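Local coordinates for putative antibiotic biosynthesis monooxygenase (Bordetella bronchiseptica, PDB 3GZ7), which is of unconfirmed function but probably acts as a monooxygenase of the antibiotic-biosynthesis type, built as a dimeric alpha-beta barrel, at residues 35-40 with 100-105; 42-47 with 95-100; 79-84 with 106-111. All coordinates share one frame; numbering follows the deposited sequence.

How the interactions relate
Interactions 1 and 2 are neighbours on helix 34-49, with centres 9 Å apart; they touch directly, F37 CE1 lying 4.0 Å from V98 CB and F102 CE2 lying 3.7 Å from R95 NE. Interaction 3 sits across the chain's centre from both, its centre 19 Å from that of interaction 1 and 16 Å from that of interaction 2. The chain links them: the loop of interaction 1 runs straight into strand 107-113 of interaction 3. Citrate, probably from the crystallisation liquor, is hydrogen-bonded by R95 and approached by F102; citrate also lies very close against H81. A pocket bordered by parts of all three interactions is therefore possible.

Interaction 1: residues 35-40 with 100-105; sequences ADFEAG and ECFAEP
F37 on helix 34-49 packs against C101 and F102, which belong to the connection between helix 89-98 and strand 107-113 of this ferredoxin-like alpha-beta fold. With no hydrogen bond across the two segments, the contact rests on van der Waals packing. Starting at the backbone, F37 CA lies 3.9 Å from C101 SG. One bond further out, F37 CB is 4.1 Å from the same sulfur and about as far from C101 CB, so the thiol arm runs alongside the root of the phenylalanine. The side chain then leaves with CG anti to the backbone N (chi1 174°), which carries the ring past the cysteine: CD1 is 4.0 Å from C101 CB. C101 CB approaches this ring obliquely. At the next atom, CE1, the partner changes to F102. The two phenylalanines cross at a slant, and CE1 of F37 arrives at the edge of the F102 ring, near its plane, so no stack forms. I27, V29 and V98 also pack on F37, and Y69 makes an edge-to-face pair with its ring. The loop is itself tied down: F102 O accepts a hydrogen bond from Q30 NE2, and C101 pairs through the backbone with Q30, just past strand 21-28, while A103 does so with L28 of the strand itself. D36 contributes at the margin with CB, 4.2 Å from C101 SG, while its carboxylate turns to a salt bridge with R33. The tightest approach between the segments is aromatic, F37 CE1 to F102 CE1 at 3.7 Å.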
loop_
_atom_site.group_PDB
_atom_site.type_symbol
_atom_site.label_atom_id
_atom_site.label_comp_id
_atom_site.label_asym_id
_atom_site.label_seq_id
_atom_site.Cartn_x
_atom_site.Cartn_y
_atom_site.Cartn_z
ATOM N N ALA A 35 8.239 6.166 -17.717
ATOM C CA ALA A 35 7.261 6.037 -18.795
ATOM C C ALA A 35 7.316 4.646 -19.413
ATOM O O ALA A 35 6.291 4.046 -19.746
ATOM C CB ALA A 35 7.499 7.134 -19.896
ATOM N N ASP A 36 8.530 4.142 -19.567
ATOM C CA ASP A 36 8.771 2.812 -20.097
ATOM C C ASP A 36 8.144 1.800 -19.155
ATOM O O ASP A 36 7.615 0.771 -19.594
ATOM C CB ASP A 36 10.287 2.518 -20.195
ATOM C CG ASP A 36 10.963 3.159 -21.413
ATOM O OD1 ASP A 36 10.258 3.526 -22.376
ATOM O OD2 ASP A 36 12.217 3.281 -21.406
ATOM N N PHE A 37 8.224 2.091 -17.856
ATOM C CA PHE A 37 7.781 1.132 -16.847
ATOM C C PHE A 37 6.278 1.081 -16.869
ATOM O O PHE A 37 5.680 0.023 -17.029
ATOM C CB PHE A 37 8.297 1.488 -15.432
ATOM C CG PHE A 37 7.739 0.582 -14.348
ATOM C CD1 PHE A 37 8.014 -0.774 -14.353
ATOM C CD2 PHE A 37 6.910 1.089 -13.356
ATOM C CE1 PHE A 37 7.483 -1.616 -13.372
ATOM C CE2 PHE A 37 6.371 0.262 -12.379
ATOM C CZ PHE A 37 6.665 -1.087 -12.387
ATOM N N GLU A 38 5.669 2.253 -16.719
ATOM C CA GLU A 38 4.217 2.373 -16.822
ATOM C C GLU A 38 3.694 1.685 -18.063
ATOM O O GLU A 38 2.795 0.883 -17.928
ATOM C CB GLU A 38 3.773 3.817 -16.793
ATOM C CG GLU A 38 3.910 4.435 -15.426
ATOM C CD GLU A 38 3.609 5.904 -15.386
ATOM O OE1 GLU A 38 3.049 6.449 -16.372
ATOM O OE2 GLU A 38 3.891 6.497 -14.318
ATOM N N ALA A 39 4.262 1.981 -19.240
ATOM C CA ALA A 39 3.889 1.283 -20.514
ATOM C C ALA A 39 3.980 -0.235 -20.390
ATOM O O ALA A 39 3.046 -0.980 -20.759
ATOM C CB ALA A 39 4.766 1.794 -21.725
ATOM N N GLY A 40 5.089 -0.697 -19.819
ATOM C CA GLY A 40 5.292 -2.130 -19.553
ATOM C C GLY A 40 4.310 -2.773 -18.616
ATOM O O GLY A 40 3.844 -3.842 -18.889
ATOM N N GLU A 100 13.991 -4.798 -16.993
ATOM C CA GLU A 100 15.079 -3.862 -17.354
ATOM C C GLU A 100 14.872 -2.451 -16.772
ATOM O O GLU A 100 15.787 -1.620 -16.759
ATOM C CB GLU A 100 15.250 -3.789 -18.904
ATOM N N CYS A 101 13.642 -2.173 -16.349
ATOM C CA CYS A 101 13.273 -0.920 -15.733
ATOM C C CYS A 101 13.686 -0.826 -14.302
ATOM O O CYS A 101 13.837 0.271 -13.816
ATOM C CB CYS A 101 11.762 -0.697 -15.799
ATOM S SG CYS A 101 11.184 -0.613 -17.501
ATOM N N PHE A 102 13.839 -1.963 -13.619
ATOM C CA PHE A 102 14.109 -1.975 -12.178
ATOM C C PHE A 102 15.502 -1.473 -11.843
ATOM O O PHE A 102 16.432 -1.790 -12.522
ATOM C CB PHE A 102 13.950 -3.390 -11.626
ATOM C CG PHE A 102 12.533 -3.948 -11.709
ATOM C CD1 PHE A 102 11.437 -3.127 -11.830
ATOM C CD2 PHE A 102 12.321 -5.307 -11.599
ATOM C CE1 PHE A 102 10.143 -3.665 -11.880
ATOM C CE2 PHE A 102 11.039 -5.836 -11.656
ATOM C CZ PHE A 102 9.959 -5.012 -11.782
ATOM N N ALA A 103 15.643 -0.720 -10.752
ATOM C CA ALA A 103 16.962 -0.282 -10.249
ATOM C C ALA A 103 17.522 -1.393 -9.357
ATOM O O ALA A 103 18.738 -1.630 -9.337
ATOM C CB ALA A 103 16.850 1.012 -9.502
ATOM N N GLU A 104 16.610 -2.120 -8.686
ATOM C CA GLU A 104 16.916 -3.318 -7.896
ATOM C C GLU A 104 15.634 -4.208 -7.782
ATOM O O GLU A 104 14.550 -3.789 -8.203
ATOM C CB GLU A 104 17.358 -2.892 -6.510
ATOM C CG GLU A 104 16.258 -2.165 -5.784
ATOM C CD GLU A 104 16.487 -1.994 -4.308
ATOM O OE1 GLU A 104 17.583 -2.343 -3.834
ATOM O OE2 GLU A 104 15.532 -1.515 -3.635
ATOM N N PRO A 105 15.756 -5.440 -7.247
ATOM C CA PRO A 105 14.546 -6.275 -7.114
ATOM C C PRO A 105 13.553 -5.620 -6.176
ATOM O O PRO A 105 13.951 -5.040 -5.138
ATOM C CB PRO A 105 15.066 -7.618 -6.532
ATOM C CG PRO A 105 16.522 -7.674 -6.977
ATOM C CD PRO A 105 16.960 -6.180 -6.831
#

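Interaction 2: residues 42-47 with 95-100; sequences AQARPL and RKLVGE
L97 reaches from helix 89-98 to helix 34-49 and divides its two methyls between different kinds of neighbour. The apolar part of the contact belongs to CD1. It lies 3.7 Å from A44 CB and 3.8 Å from L47 CD1, two residues one helical turn apart on the facing helix; L47 meets it at a slant, with its own CD1 as the touching branch. The backbones are closest at this same point, the CA atoms of A44 and L97 being 6.9 Å apart.

The second kind is a methyl over an amide. L97 CD2 is 3.5 Å from Q43 CD and almost equally far from OE1 and NE2, which places it above the amide face. Q43 gets there by an extended chain, CG anti to the backbone N (chi1 -168°), and crosses the leucine at about a right angle. No hydrogen bond spans the segments.

Within helix 34-49 the backbone is kinked beside the contact: P46 has no N-H to offer, and L47 N makes only a weak bond to A44 O. W94 adds to the cover of A44, and D90 and E93 touch L47. Helices joined in this way, from the two beta-alpha-beta halves of the chain, and an antiparallel sheet of order 2-3-1-4 are the hallmark of the ferredoxin-like fold used by antibiotic biosynthesis monooxygenases.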
loop_
_atom_site.group_PDB
_atom_site.type_symbol
_atom_site.label_atom_id
_atom_site.label_comp_id
_atom_site.label_asym_id
_atom_site.label_seq_id
_atom_site.Cartn_x
_atom_site.Cartn_y
_atom_site.Cartn_z
ATOM N N ALA A 42 1.260 -1.622 -18.099
ATOM C CA ALA A 42 -0.055 -1.521 -18.763
ATOM C C ALA A 42 -0.265 -2.708 -19.706
ATOM O O ALA A 42 -1.303 -3.349 -19.723
ATOM C CB ALA A 42 -0.191 -0.178 -19.508
ATOM N N GLN A 43 0.795 -3.040 -20.414
ATOM C CA GLN A 43 0.837 -4.159 -21.335
ATOM C C GLN A 43 0.874 -5.529 -20.682
ATOM O O GLN A 43 0.433 -6.509 -21.254
ATOM C CB GLN A 43 2.079 -3.991 -22.205
ATOM C CG GLN A 43 2.051 -4.906 -23.345
ATOM C CD GLN A 43 3.288 -4.874 -24.151
ATOM O OE1 GLN A 43 4.079 -3.897 -24.117
ATOM N NE2 GLN A 43 3.503 -5.975 -24.879
ATOM N N ALA A 44 1.431 -5.584 -19.490
ATOM C CA ALA A 44 1.654 -6.825 -18.768
ATOM C C ALA A 44 0.458 -7.182 -17.891
ATOM O O ALA A 44 0.306 -8.322 -17.489
ATOM C CB ALA A 44 2.928 -6.698 -17.938
ATOM N N ARG A 45 -0.393 -6.195 -17.604
ATOM C CA ARG A 45 -1.556 -6.352 -16.727
ATOM C C ARG A 45 -2.422 -7.594 -16.946
ATOM O O ARG A 45 -2.757 -8.241 -15.950
ATOM C CB ARG A 45 -2.437 -5.085 -16.732
ATOM C CG ARG A 45 -2.157 -4.205 -15.529
ATOM C CD ARG A 45 -3.115 -3.060 -15.335
ATOM N NE ARG A 45 -4.340 -3.403 -14.628
ATOM C CZ ARG A 45 -5.543 -3.596 -15.192
ATOM N NH1 ARG A 45 -5.728 -3.533 -16.509
ATOM N NH2 ARG A 45 -6.583 -3.861 -14.417
ATOM N N PRO A 46 -2.790 -7.922 -18.214
ATOM C CA PRO A 46 -3.481 -9.175 -18.604
ATOM C C PRO A 46 -2.797 -10.510 -18.227
ATOM O O PRO A 46 -3.488 -11.510 -18.007
ATOM C CB PRO A 46 -3.586 -9.057 -20.125
ATOM C CG PRO A 46 -3.550 -7.612 -20.384
ATOM C CD PRO A 46 -2.582 -7.054 -19.387
ATOM N N LEU A 47 -1.466 -10.530 -18.173
ATOM C CA LEU A 47 -0.709 -11.644 -17.579
ATOM C C LEU A 47 -1.136 -11.946 -16.178
ATOM O O LEU A 47 -1.284 -13.120 -15.799
ATOM C CB LEU A 47 0.818 -11.358 -17.558
ATOM C CG LEU A 47 1.513 -11.258 -18.918
ATOM C CD1 LEU A 47 3.034 -10.882 -18.847
ATOM C CD2 LEU A 47 1.270 -12.545 -19.688
ATOM N N ARG A 95 8.782 -10.405 -16.415
ATOM C CA ARG A 95 10.161 -9.961 -16.226
ATOM C C ARG A 95 10.819 -9.521 -17.517
ATOM O O ARG A 95 11.572 -8.570 -17.505
ATOM C CB ARG A 95 10.985 -11.035 -15.506
ATOM C CG ARG A 95 10.746 -11.032 -13.987
ATOM C CD ARG A 95 11.128 -9.632 -13.484
ATOM N NE ARG A 95 11.510 -9.527 -12.086
ATOM C CZ ARG A 95 12.693 -9.856 -11.574
ATOM N NH1 ARG A 95 13.668 -10.368 -12.332
ATOM N NH2 ARG A 95 12.883 -9.673 -10.257
ATOM N N LYS A 96 10.493 -10.173 -18.626
ATOM C CA LYS A 96 10.881 -9.674 -19.952
ATOM C C LYS A 96 10.294 -8.307 -20.323
ATOM O O LYS A 96 10.959 -7.504 -20.958
ATOM C CB LYS A 96 10.534 -10.712 -21.035
ATOM C CG LYS A 96 11.466 -11.941 -20.969
ATOM C CD LYS A 96 10.911 -13.181 -21.701
ATOM C CE LYS A 96 11.767 -14.413 -21.398
ATOM N NZ LYS A 96 11.437 -15.485 -22.362
ATOM N N LEU A 97 9.053 -8.044 -19.917
ATOM C CA LEU A 97 8.404 -6.762 -20.173
ATOM C C LEU A 97 8.902 -5.595 -19.269
ATOM O O LEU A 97 9.003 -4.484 -19.748
ATOM C CB LEU A 97 6.876 -6.883 -20.063
ATOM C CG LEU A 97 6.124 -7.460 -21.247
ATOM C CD1 LEU A 97 4.796 -8.117 -20.827
ATOM C CD2 LEU A 97 5.847 -6.364 -22.270
ATOM N N VAL A 98 9.171 -5.818 -17.981
ATOM C CA VAL A 98 9.511 -4.703 -17.084
ATOM C C VAL A 98 10.813 -4.804 -16.294
ATOM O O VAL A 98 11.304 -3.783 -15.764
ATOM C CB VAL A 98 8.409 -4.437 -16.081
ATOM C CG1 VAL A 98 7.157 -4.090 -16.808
ATOM C CG2 VAL A 98 8.243 -5.621 -15.159
ATOM N N GLY A 99 11.378 -5.995 -16.219
ATOM C CA GLY A 99 12.647 -6.217 -15.507
ATOM C C GLY A 99 13.777 -5.232 -15.741
ATOM O O GLY A 99 14.435 -4.853 -14.790
ATOM N N GLU A 100 13.991 -4.798 -16.993
ATOM C CA GLU A 100 15.079 -3.862 -17.354
ATOM C C GLU A 100 14.872 -2.451 -16.772
ATOM O O GLU A 100 15.787 -1.620 -16.759
ATOM C CB GLU A 100 15.250 -3.789 -18.904
#

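Interaction 3: residues 79-84 with 106-111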
loop_
_atom_site.group_PDB
_atom_site.type_symbol
_atom_site.label_atom_id
_atom_site.label_comp_id
_atom_site.label_asym_id
_atom_site.label_seq_id
_atom_site.Cartn_x
_atom_site.Cartn_y
_atom_site.Cartn_z
ATOM N N ASP A 79 -0.266 -18.395 -1.778
ATOM C CA ASP A 79 0.327 -19.413 -2.701
ATOM C C ASP A 79 -0.060 -19.169 -4.155
ATOM O O ASP A 79 0.706 -19.505 -5.055
ATOM C CB ASP A 79 -0.042 -20.838 -2.372
ATOM C CG ASP A 79 0.591 -21.346 -1.104
ATOM O OD1 ASP A 79 1.658 -20.879 -0.645
ATOM O OD2 ASP A 79 -0.022 -22.266 -0.571
ATOM N N ASN A 80 -1.238 -18.606 -4.411
ATOM C CA ASN A 80 -1.608 -18.271 -5.805
ATOM C C ASN A 80 -0.555 -17.367 -6.407
ATOM O O ASN A 80 -0.214 -17.487 -7.584
ATOM C CB ASN A 80 -2.959 -17.572 -5.884
ATOM C CG ASN A 80 -4.138 -18.522 -5.732
ATOM O OD1 ASN A 80 -5.244 -18.094 -5.323
ATOM N ND2 ASN A 80 -3.932 -19.798 -6.083
ATOM N N HIS A 81 -0.013 -16.474 -5.583
ATOM C CA HIS A 81 1.125 -15.663 -6.002
ATOM C C HIS A 81 2.494 -16.349 -5.963
ATOM O O HIS A 81 3.210 -16.404 -6.962
ATOM C CB HIS A 81 1.186 -14.377 -5.163
ATOM C CG HIS A 81 2.351 -13.520 -5.506
ATOM N ND1 HIS A 81 3.054 -12.837 -4.558
ATOM C CD2 HIS A 81 2.994 -13.324 -6.672
ATOM C CE1 HIS A 81 4.066 -12.211 -5.131
ATOM N NE2 HIS A 81 4.065 -12.508 -6.412
HETATM N N MSE A 82 2.877 -16.836 -4.792
HETATM C CA MSE A 82 4.274 -17.189 -4.534
HETATM C C MSE A 82 4.675 -18.541 -5.096
HETATM O O MSE A 82 5.843 -18.761 -5.400
HETATM C CB MSE A 82 4.550 -17.118 -3.035
HETATM C CG MSE A 82 4.442 -15.640 -2.479
HETATM SE SE MSE A 82 5.941 -14.558 -3.018
HETATM C CE MSE A 82 7.239 -15.399 -1.915
ATOM N N VAL A 83 3.694 -19.424 -5.259
ATOM C CA VAL A 83 3.876 -20.713 -5.888
ATOM C C VAL A 83 3.381 -20.643 -7.325
ATOM O O VAL A 83 4.182 -20.731 -8.273
ATOM C CB VAL A 83 3.169 -21.866 -5.036
ATOM C CG1 VAL A 83 3.177 -23.244 -5.727
ATOM C CG2 VAL A 83 3.797 -21.985 -3.644
ATOM N N ASP A 84 2.068 -20.440 -7.506
ATOM C CA ASP A 84 1.450 -20.562 -8.853
ATOM C C ASP A 84 1.961 -19.510 -9.865
ATOM O O ASP A 84 2.439 -19.873 -10.954
ATOM C CB ASP A 84 -0.115 -20.605 -8.784
ATOM C CG ASP A 84 -0.623 -21.684 -7.841
ATOM O OD1 ASP A 84 0.039 -22.732 -7.790
ATOM O OD2 ASP A 84 -1.633 -21.488 -7.109
ATOM N N PRO A 106 12.275 -5.627 -6.564
ATOM C CA PRO A 106 11.231 -5.052 -5.721
ATOM C C PRO A 106 11.175 -5.719 -4.361
ATOM O O PRO A 106 11.499 -6.887 -4.246
ATOM C CB PRO A 106 9.949 -5.326 -6.540
ATOM C CG PRO A 106 10.420 -5.301 -7.931
ATOM C CD PRO A 106 11.740 -6.038 -7.871
ATOM N N GLN A 107 10.800 -4.964 -3.339
ATOM C CA GLN A 107 10.525 -5.497 -2.027
ATOM C C GLN A 107 9.059 -5.880 -2.023
ATOM O O GLN A 107 8.189 -5.029 -2.183
ATOM C CB GLN A 107 10.876 -4.466 -0.923
ATOM C CG GLN A 107 12.290 -3.794 -1.122
ATOM C CD GLN A 107 12.922 -3.264 0.168
ATOM N N VAL A 108 8.784 -7.166 -1.816
ATOM C CA VAL A 108 7.422 -7.720 -1.944
ATOM C C VAL A 108 6.979 -8.261 -0.586
ATOM O O VAL A 108 7.708 -9.018 0.022
ATOM C CB VAL A 108 7.405 -8.871 -3.047
ATOM C CG1 VAL A 108 6.014 -9.601 -3.116
ATOM C CG2 VAL A 108 7.873 -8.345 -4.384
ATOM N N HIS A 109 5.793 -7.876 -0.110
ATOM C CA HIS A 109 5.141 -8.544 1.018
ATOM C C HIS A 109 3.649 -8.726 0.718
ATOM O O HIS A 109 3.149 -8.294 -0.311
ATOM C CB HIS A 109 5.377 -7.799 2.354
ATOM C CG HIS A 109 4.584 -6.528 2.510
ATOM N ND1 HIS A 109 4.959 -5.339 1.932
ATOM C CD2 HIS A 109 3.452 -6.268 3.209
ATOM C CE1 HIS A 109 4.071 -4.407 2.236
ATOM N NE2 HIS A 109 3.141 -4.952 3.006
ATOM N N HIS A 110 2.935 -9.380 1.620
ATOM C CA HIS A 110 1.517 -9.609 1.430
ATOM C C HIS A 110 0.733 -9.051 2.616
ATOM O O HIS A 110 1.244 -8.999 3.734
ATOM C CB HIS A 110 1.286 -11.108 1.216
ATOM C CG HIS A 110 2.082 -11.671 0.086
ATOM N ND1 HIS A 110 3.404 -12.069 0.214
ATOM C CD2 HIS A 110 1.751 -11.866 -1.208
ATOM C CE1 HIS A 110 3.850 -12.462 -0.964
ATOM N NE2 HIS A 110 2.870 -12.348 -1.843
ATOM N N GLU A 111 -0.480 -8.574 2.356
ATOM C CA GLU A 111 -1.330 -7.990 3.413
ATOM C C GLU A 111 -2.755 -8.528 3.414
ATOM O O GLU A 111 -3.216 -9.085 2.439
ATOM C CB GLU A 111 -1.394 -6.467 3.275
ATOM C CG GLU A 111 -0.064 -5.781 3.559
ATOM C CD GLU A 111 -0.081 -4.259 3.397
ATOM O OE1 GLU A 111 -1.127 -3.673 2.979
ATOM O OE2 GLU A 111 0.990 -3.652 3.662
#
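H81 and H110 meet rim to rim, nitrogen to nitrogen, in a hydrogen bond of 2.8 Å between H81 ND1 and H110 NE2. Its angle of 161° is close to straight, and each nitrogen lies near the plane of the other ring. The rings themselves are turned by 52° against each other with centroids 5.0 Å apart, which excludes a stack. With CG anti to the backbone N (chi1 178°), the H81 ring is directed toward the strand; CE1, next to ND1 on the same rim, meets V108 CG1 at 3.8 Å, the two side chains pointing at each other. The pair bridges helix 78-85 and strand 107-113, an outermost strand of the chain's antiparallel sheet, which continues into the second subunit as in a dimeric alpha-beta barrel. H110 ND1 bonds to E64 of the second subunit. Citrate lies against H81 NE2, so close that the geometry of this bond is doubtful, and W75 stacks on the H81 ring. M82, present as selenomethionine and bent at both chi2 and chi3, crosses H110 at a slant, its CG 3.6 Å from H110 CE1. Its selenium lies at the edge of the same ring, 4.6 Å from SE to the centroid of H110.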